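Local coordinates for glycosyl hydrolases family 2, sugar binding domain protein (PDB 6D1P) that is a beta-glucuronidase of a human gut bacterium, a family 2 glycoside hydrolase that probably cleaves glucuronic acid from O-linked conjugates, at residues Q206-A211 against S223-F228; F537-A542 against E550-R555. All blocks are in the same frame, centred on the assembly; numbering follows the deposited sequence.

Contact 1 (Q206-A211 against S223-F228); sequences QIRIEA and SIDIAF
Arg208 and Asp225 face each other as a hydrogen-bonded pair in the middle of an antiparallel beta hairpin, which forms two strands of a sheet in the immunoglobulin-like beta-sandwich domain of this family 2 enzyme. The segments run at 174° to each other. Their backbones bond in alternating fashion: Arg208 N reaches Asp225 O at 2.8 Å, Asp225 N returns to Arg208 O, and Glu210 and Ser223 exchange a second pair of bonds. At the Gln206–Ala227 pair, Ala227 N to Gln206 O is firm but the return bond from Gln206 N is weak. Between these pairs, CA-H groups of Ile207, Ile224 and Ile226 lean on carbonyl oxygens of the opposite strand.

One face of the hairpin is apolar. Ile207 and Ile226 stand side by side, CG1 against CG1 at 4.1 Å, while Ile209 CG2 comes near Ile224 CG1 at 4.3 Å. These isoleucines pack on residues of the second sheet, among them Cys286, Ala288 and Leu243, and so form part of the sandwich core.

The other face carries charge. With CG trans to the backbone N (chi1 167°), Arg208 extends alongside Asp225, and its CD lies 3.3 Å from Asp225 OD2. The salt bridge to that oxygen is long and purely electrostatic, since OD2 sits well out of the guanidinium plane; Asp225 OD1 is held by Ser265 on the next strand. Within its strand Arg208 also bridges to Glu210: Arg208 NE meets the anti lone pair of Glu210 OE2 at 2.5 Å, bent and doubtfully short, with OE2 lying 24° out of the guanidinium plane.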
loop_
_atom_site.group_PDB
_atom_site.type_symbol
_atom_site.label_atom_id
_atom_site.label_comp_id
_atom_site.label_asym_id
_atom_site.label_seq_id
_atom_site.Cartn_x
_atom_site.Cartn_y
_atom_site.Cartn_z
ATOM N N GLN A 206 -12.451 29.119 27.157
ATOM C CA GLN A 206 -13.323 28.046 27.606
ATOM C C GLN A 206 -14.592 28.638 28.210
ATOM O O GLN A 206 -14.561 29.701 28.833
ATOM C CB GLN A 206 -12.591 27.161 28.623
ATOM C CG GLN A 206 -13.203 25.788 28.846
ATOM C CD GLN A 206 -12.320 24.902 29.717
ATOM O OE1 GLN A 206 -12.070 23.738 29.383
ATOM N NE2 GLN A 206 -11.842 25.450 30.842
ATOM N N ILE A 207 -15.715 27.942 28.007
ATOM C CA ILE A 207 -17.015 28.356 28.537
ATOM C C ILE A 207 -17.749 27.137 29.073
ATOM O O ILE A 207 -18.342 26.361 28.311
ATOM C CB ILE A 207 -17.864 29.081 27.471
ATOM C CG1 ILE A 207 -17.223 30.423 27.112
ATOM C CG2 ILE A 207 -19.328 29.261 27.934
ATOM C CD1 ILE A 207 -18.134 31.358 26.375
ATOM N N ARG A 208 -17.723 26.965 30.384
ATOM C CA ARG A 208 -18.303 25.798 31.033
ATOM C C ARG A 208 -19.663 26.173 31.614
ATOM O O ARG A 208 -19.797 27.202 32.287
ATOM C CB ARG A 208 -17.350 25.281 32.115
ATOM C CG ARG A 208 -17.918 24.272 33.095
ATOM C CD ARG A 208 -17.116 24.336 34.398
ATOM N NE ARG A 208 -17.279 23.149 35.230
ATOM C CZ ARG A 208 -16.283 22.594 35.914
ATOM N NH1 ARG A 208 -15.067 23.126 35.843
ATOM N NH2 ARG A 208 -16.491 21.505 36.652
ATOM N N ILE A 209 -20.673 25.352 31.341
ATOM C CA ILE A 209 -22.050 25.654 31.696
ATOM C C ILE A 209 -22.617 24.448 32.426
ATOM O O ILE A 209 -22.791 23.379 31.823
ATOM C CB ILE A 209 -22.902 25.994 30.468
ATOM C CG1 ILE A 209 -22.293 27.171 29.710
ATOM C CG2 ILE A 209 -24.319 26.337 30.888
ATOM C CD1 ILE A 209 -23.124 27.627 28.543
ATOM N N GLU A 210 -22.908 24.611 33.718
ATOM C CA GLU A 210 -23.474 23.547 34.536
ATOM C C GLU A 210 -24.891 23.946 34.940
ATOM O O GLU A 210 -25.093 24.748 35.856
ATOM C CB GLU A 210 -22.609 23.276 35.751
ATOM C CG GLU A 210 -21.168 22.909 35.426
ATOM C CD GLU A 210 -20.450 22.341 36.641
ATOM O OE1 GLU A 210 -21.139 21.926 37.600
ATOM O OE2 GLU A 210 -19.207 22.313 36.642
ATOM N N ALA A 211 -25.867 23.396 34.237
ATOM C CA ALA A 211 -27.257 23.540 34.607
ATOM C C ALA A 211 -27.610 22.418 35.571
ATOM O O ALA A 211 -27.343 21.245 35.289
ATOM C CB ALA A 211 -28.158 23.496 33.372
ATOM N N SER A 223 -24.629 27.639 36.691
ATOM C CA SER A 223 -23.301 28.148 36.986
ATOM C C SER A 223 -22.514 28.219 35.681
ATOM O O SER A 223 -22.506 27.260 34.906
ATOM C CB SER A 223 -22.600 27.263 38.016
ATOM O OG SER A 223 -21.225 27.583 38.096
ATOM N N ILE A 224 -21.882 29.362 35.425
ATOM C CA ILE A 224 -21.175 29.599 34.172
ATOM C C ILE A 224 -19.771 30.095 34.483
ATOM O O ILE A 224 -19.606 31.144 35.117
ATOM C CB ILE A 224 -21.915 30.602 33.276
ATOM C CG1 ILE A 224 -23.246 30.014 32.843
ATOM C CG2 ILE A 224 -21.096 30.931 32.055
ATOM C CD1 ILE A 224 -23.963 30.864 31.841
ATOM N N ASP A 225 -18.765 29.356 34.016
ATOM C CA ASP A 225 -17.362 29.714 34.180
ATOM C C ASP A 225 -16.760 30.017 32.818
ATOM O O ASP A 225 -16.896 29.219 31.885
ATOM C CB ASP A 225 -16.582 28.589 34.860
ATOM C CG ASP A 225 -17.202 28.171 36.177
ATOM O OD1 ASP A 225 -17.606 29.068 36.949
ATOM O OD2 ASP A 225 -17.299 26.949 36.434
ATOM N N ILE A 226 -16.081 31.156 32.717
ATOM C CA ILE A 226 -15.581 31.672 31.451
ATOM C C ILE A 226 -14.115 32.033 31.605
ATOM O O ILE A 226 -13.750 32.775 32.523
ATOM C CB ILE A 226 -16.382 32.901 30.988
ATOM C CG1 ILE A 226 -17.809 32.489 30.633
ATOM C CG2 ILE A 226 -15.690 33.575 29.804
ATOM C CD1 ILE A 226 -18.561 33.541 29.891
ATOM N N ALA A 227 -13.284 31.542 30.688
ATOM C CA ALA A 227 -11.853 31.802 30.694
ATOM C C ALA A 227 -11.442 32.507 29.408
ATOM O O ALA A 227 -11.932 32.174 28.325
ATOM C CB ALA A 227 -11.070 30.505 30.847
ATOM N N PHE A 228 -10.523 33.464 29.527
ATOM C CA PHE A 228 -10.094 34.298 28.410
ATOM C C PHE A 228 -8.621 34.072 28.088
ATOM O O PHE A 228 -7.783 33.966 28.992
ATOM C CB PHE A 228 -10.315 35.794 28.706
ATOM C CG PHE A 228 -11.756 36.215 28.685
ATOM C CD1 PHE A 228 -12.507 36.231 29.853
ATOM C CD2 PHE A 228 -12.363 36.597 27.493
ATOM C CE1 PHE A 228 -13.836 36.616 29.836
ATOM C CE2 PHE A 228 -13.693 36.986 27.465
ATOM C CZ PHE A 228 -14.430 36.999 28.643
#

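Contact 2 (F537-A542 against E550-R555); sequences FDIEAA and ESYIIR
The backbone of Phe537 comes closest to the helical turn 550-555 at Tyr552, with 5.9 Å between their CA atoms, and from there the irregular segment 537-542 bends round the tyrosine side chain to Ala541, the N-cap of the next short helix. This is loop-on-helix packing within the TIM-barrel domain.

The CD2-CE2 side of the Phe537 ring lies over the guanidinium face of Arg555, the two planes 36° apart. Phe537 CE2 sits 3.4 Å above the guanidinium plane, over its centre, while Ser551 CB touches the ring at CZ. Arg555 is stretched out from CG to NE, with CG anti to the carbonyl carbon (chi1 -71°), which carries its planar end back along the helix. There Arg555 NH1 bonds to Ser551 O at 3.2 Å; the oxygen lies in the guanidinium plane, but the nitrogen sits above the carbonyl plane. NH2 forms a salt bridge with Glu642 on strand 641-647.

Tyr552 leaves the helix with CG trans to its backbone N (chi1 175°) and slides past Phe537 in the opposite direction. Phe537 O lies at the edge of the Tyr552 ring, near its plane, 3.2 Å from Tyr552 CE1. Ile539 CG1 approaches that same CE1 obliquely, and Ala542 CB meets Tyr552 CE2 at 3.3 Å. The hydroxyl bonds to Gly485 O and also receives a hydrogen bond from a water, which lies doubtfully close to Ile539 O.

With an alanine in place of Arg555, the Phe537 ring would probably lose the surface it rests on, and Glu642 and Ser551 O a partner.

The guanidinium face of Arg555 thus receives one side of an aromatic ring while its N-H groups serve polar partners, which probably helps a charged group sit in a buried contact.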
loop_
_atom_site.group_PDB
_atom_site.type_symbol
_atom_site.label_atom_id
_atom_site.label_comp_id
_atom_site.label_asym_id
_atom_site.label_seq_id
_atom_site.Cartn_x
_atom_site.Cartn_y
_atom_site.Cartn_z
ATOM N N PHE A 537 -33.993 -22.759 16.301
ATOM C CA PHE A 537 -33.498 -21.466 16.746
ATOM C C PHE A 537 -33.232 -21.417 18.236
ATOM O O PHE A 537 -32.618 -20.460 18.707
ATOM C CB PHE A 537 -34.494 -20.362 16.381
ATOM C CG PHE A 537 -34.681 -20.195 14.897
ATOM C CD1 PHE A 537 -33.577 -20.032 14.061
ATOM C CD2 PHE A 537 -35.947 -20.231 14.335
ATOM C CE1 PHE A 537 -33.730 -19.894 12.683
ATOM C CE2 PHE A 537 -36.111 -20.081 12.964
ATOM C CZ PHE A 537 -34.994 -19.917 12.133
ATOM N N ASP A 538 -33.675 -22.416 18.982
ATOM C CA ASP A 538 -33.401 -22.496 20.412
ATOM C C ASP A 538 -32.063 -23.199 20.591
ATOM O O ASP A 538 -31.991 -24.422 20.733
ATOM C CB ASP A 538 -34.524 -23.236 21.118
ATOM C CG ASP A 538 -34.389 -23.186 22.608
ATOM O OD1 ASP A 538 -33.663 -22.302 23.116
ATOM O OD2 ASP A 538 -35.011 -24.044 23.266
ATOM N N ILE A 539 -30.978 -22.425 20.567
ATOM C CA ILE A 539 -29.637 -22.993 20.598
ATOM C C ILE A 539 -28.744 -22.193 21.536
ATOM O O ILE A 539 -29.087 -21.102 22.002
ATOM C CB ILE A 539 -29.001 -23.066 19.200
ATOM C CG1 ILE A 539 -28.876 -21.660 18.600
ATOM C CG2 ILE A 539 -29.792 -23.995 18.310
ATOM C CD1 ILE A 539 -28.098 -21.601 17.273
ATOM N N GLU A 540 -27.586 -22.777 21.820
ATOM C CA GLU A 540 -26.548 -22.163 22.627
ATOM C C GLU A 540 -25.540 -21.471 21.724
ATOM O O GLU A 540 -25.143 -22.034 20.702
ATOM C CB GLU A 540 -25.808 -23.215 23.450
ATOM C CG GLU A 540 -26.592 -23.812 24.565
ATOM C CD GLU A 540 -25.733 -23.981 25.794
ATOM O OE1 GLU A 540 -24.524 -24.308 25.637
ATOM O OE2 GLU A 540 -26.266 -23.758 26.906
ATOM N N ALA A 541 -25.116 -20.266 22.114
ATOM C CA ALA A 541 -23.906 -19.648 21.574
ATOM C C ALA A 541 -23.899 -19.648 20.042
ATOM O O ALA A 541 -23.062 -20.288 19.389
ATOM C CB ALA A 541 -22.662 -20.351 22.128
ATOM N N ALA A 542 -24.866 -18.922 19.475
ATOM C CA ALA A 542 -25.065 -18.958 18.030
ATOM C C ALA A 542 -23.857 -18.431 17.255
ATOM O O ALA A 542 -23.708 -18.763 16.071
ATOM C CB ALA A 542 -26.316 -18.168 17.649
ATOM N N GLU A 550 -30.835 -13.774 9.531
ATOM C CA GLU A 550 -31.709 -12.790 10.156
ATOM C C GLU A 550 -32.797 -13.466 10.968
ATOM O O GLU A 550 -33.249 -12.909 11.975
ATOM C CB GLU A 550 -32.323 -11.869 9.101
ATOM C CG GLU A 550 -31.273 -10.988 8.391
ATOM C CD GLU A 550 -31.875 -9.773 7.685
ATOM O OE1 GLU A 550 -32.489 -8.896 8.355
ATOM O OE2 GLU A 550 -31.725 -9.703 6.439
ATOM N N SER A 551 -33.209 -14.667 10.556
ATOM C CA SER A 551 -34.275 -15.378 11.249
ATOM C C SER A 551 -33.911 -15.620 12.700
ATOM O O SER A 551 -34.745 -15.443 13.604
ATOM C CB SER A 551 -34.554 -16.701 10.549
ATOM O OG SER A 551 -34.947 -16.467 9.212
ATOM N N TYR A 552 -32.656 -16.013 12.943
ATOM C CA TYR A 552 -32.244 -16.252 14.308
ATOM C C TYR A 552 -32.199 -14.948 15.090
ATOM O O TYR A 552 -32.787 -14.840 16.175
ATOM C CB TYR A 552 -30.897 -16.964 14.358
ATOM C CG TYR A 552 -30.438 -17.086 15.779
ATOM C CD1 TYR A 552 -31.035 -18.004 16.652
ATOM C CD2 TYR A 552 -29.460 -16.239 16.284
ATOM C CE1 TYR A 552 -30.628 -18.095 17.991
ATOM C CE2 TYR A 552 -29.053 -16.324 17.616
ATOM C CZ TYR A 552 -29.635 -17.256 18.461
ATOM O OH TYR A 552 -29.223 -17.320 19.773
ATOM N N ILE A 553 -31.539 -13.929 14.542
ATOM C CA ILE A 553 -31.296 -12.751 15.365
ATOM C C ILE A 553 -32.594 -12.016 15.665
ATOM O O ILE A 553 -32.704 -11.336 16.689
ATOM C CB ILE A 553 -30.256 -11.823 14.715
ATOM C CG1 ILE A 553 -29.499 -11.061 15.812
ATOM C CG2 ILE A 553 -30.910 -10.845 13.746
ATOM C CD1 ILE A 553 -28.607 -11.945 16.664
ATOM N N ILE A 554 -33.590 -12.131 14.786
ATOM C CA ILE A 554 -34.864 -11.457 15.014
ATOM C C ILE A 554 -35.538 -12.010 16.267
ATOM O O ILE A 554 -36.014 -11.261 17.127
ATOM C CB ILE A 554 -35.741 -11.602 13.755
ATOM C CG1 ILE A 554 -35.373 -10.493 12.759
ATOM C CG2 ILE A 554 -37.227 -11.615 14.095
ATOM C CD1 ILE A 554 -35.715 -10.815 11.343
ATOM N N ARG A 555 -35.533 -13.335 16.402
ATOM C CA ARG A 555 -36.029 -13.981 17.601
ATOM C C ARG A 555 -35.220 -13.582 18.827
ATOM O O ARG A 555 -35.784 -13.392 19.912
ATOM C CB ARG A 555 -36.000 -15.492 17.405
ATOM C CG ARG A 555 -37.052 -15.993 16.419
ATOM C CD ARG A 555 -36.794 -17.433 16.059
ATOM N NE ARG A 555 -37.934 -18.043 15.390
ATOM C CZ ARG A 555 -38.299 -17.781 14.136
ATOM N NH1 ARG A 555 -37.617 -16.901 13.403
ATOM N NH2 ARG A 555 -39.347 -18.397 13.611
HETATM O O HOH W 1 -30.787 -19.264 21.640
#

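Coming from the N terminus, the chain first meets contact 1, where strand 219-229 turns back on strand 203-213 and closes a short hairpin in the sandwich domain. That loop is complete long before contact 2 opens. The chain next builds the rest of the sandwich and most of the TIM-barrel domain; then segment 537-542 leads through a short helix into 550-555, closing another short loop. The two are in series, neither enclosing nor crossing the other. The centres of contact 1 and contact 2 are about 50 Å apart, on opposite sides of the chain's centre. Through Asn416, contact 1 joins the sandwich to the barrel domain; through Glu642, contact 2 joins the barrel to strand 641-647.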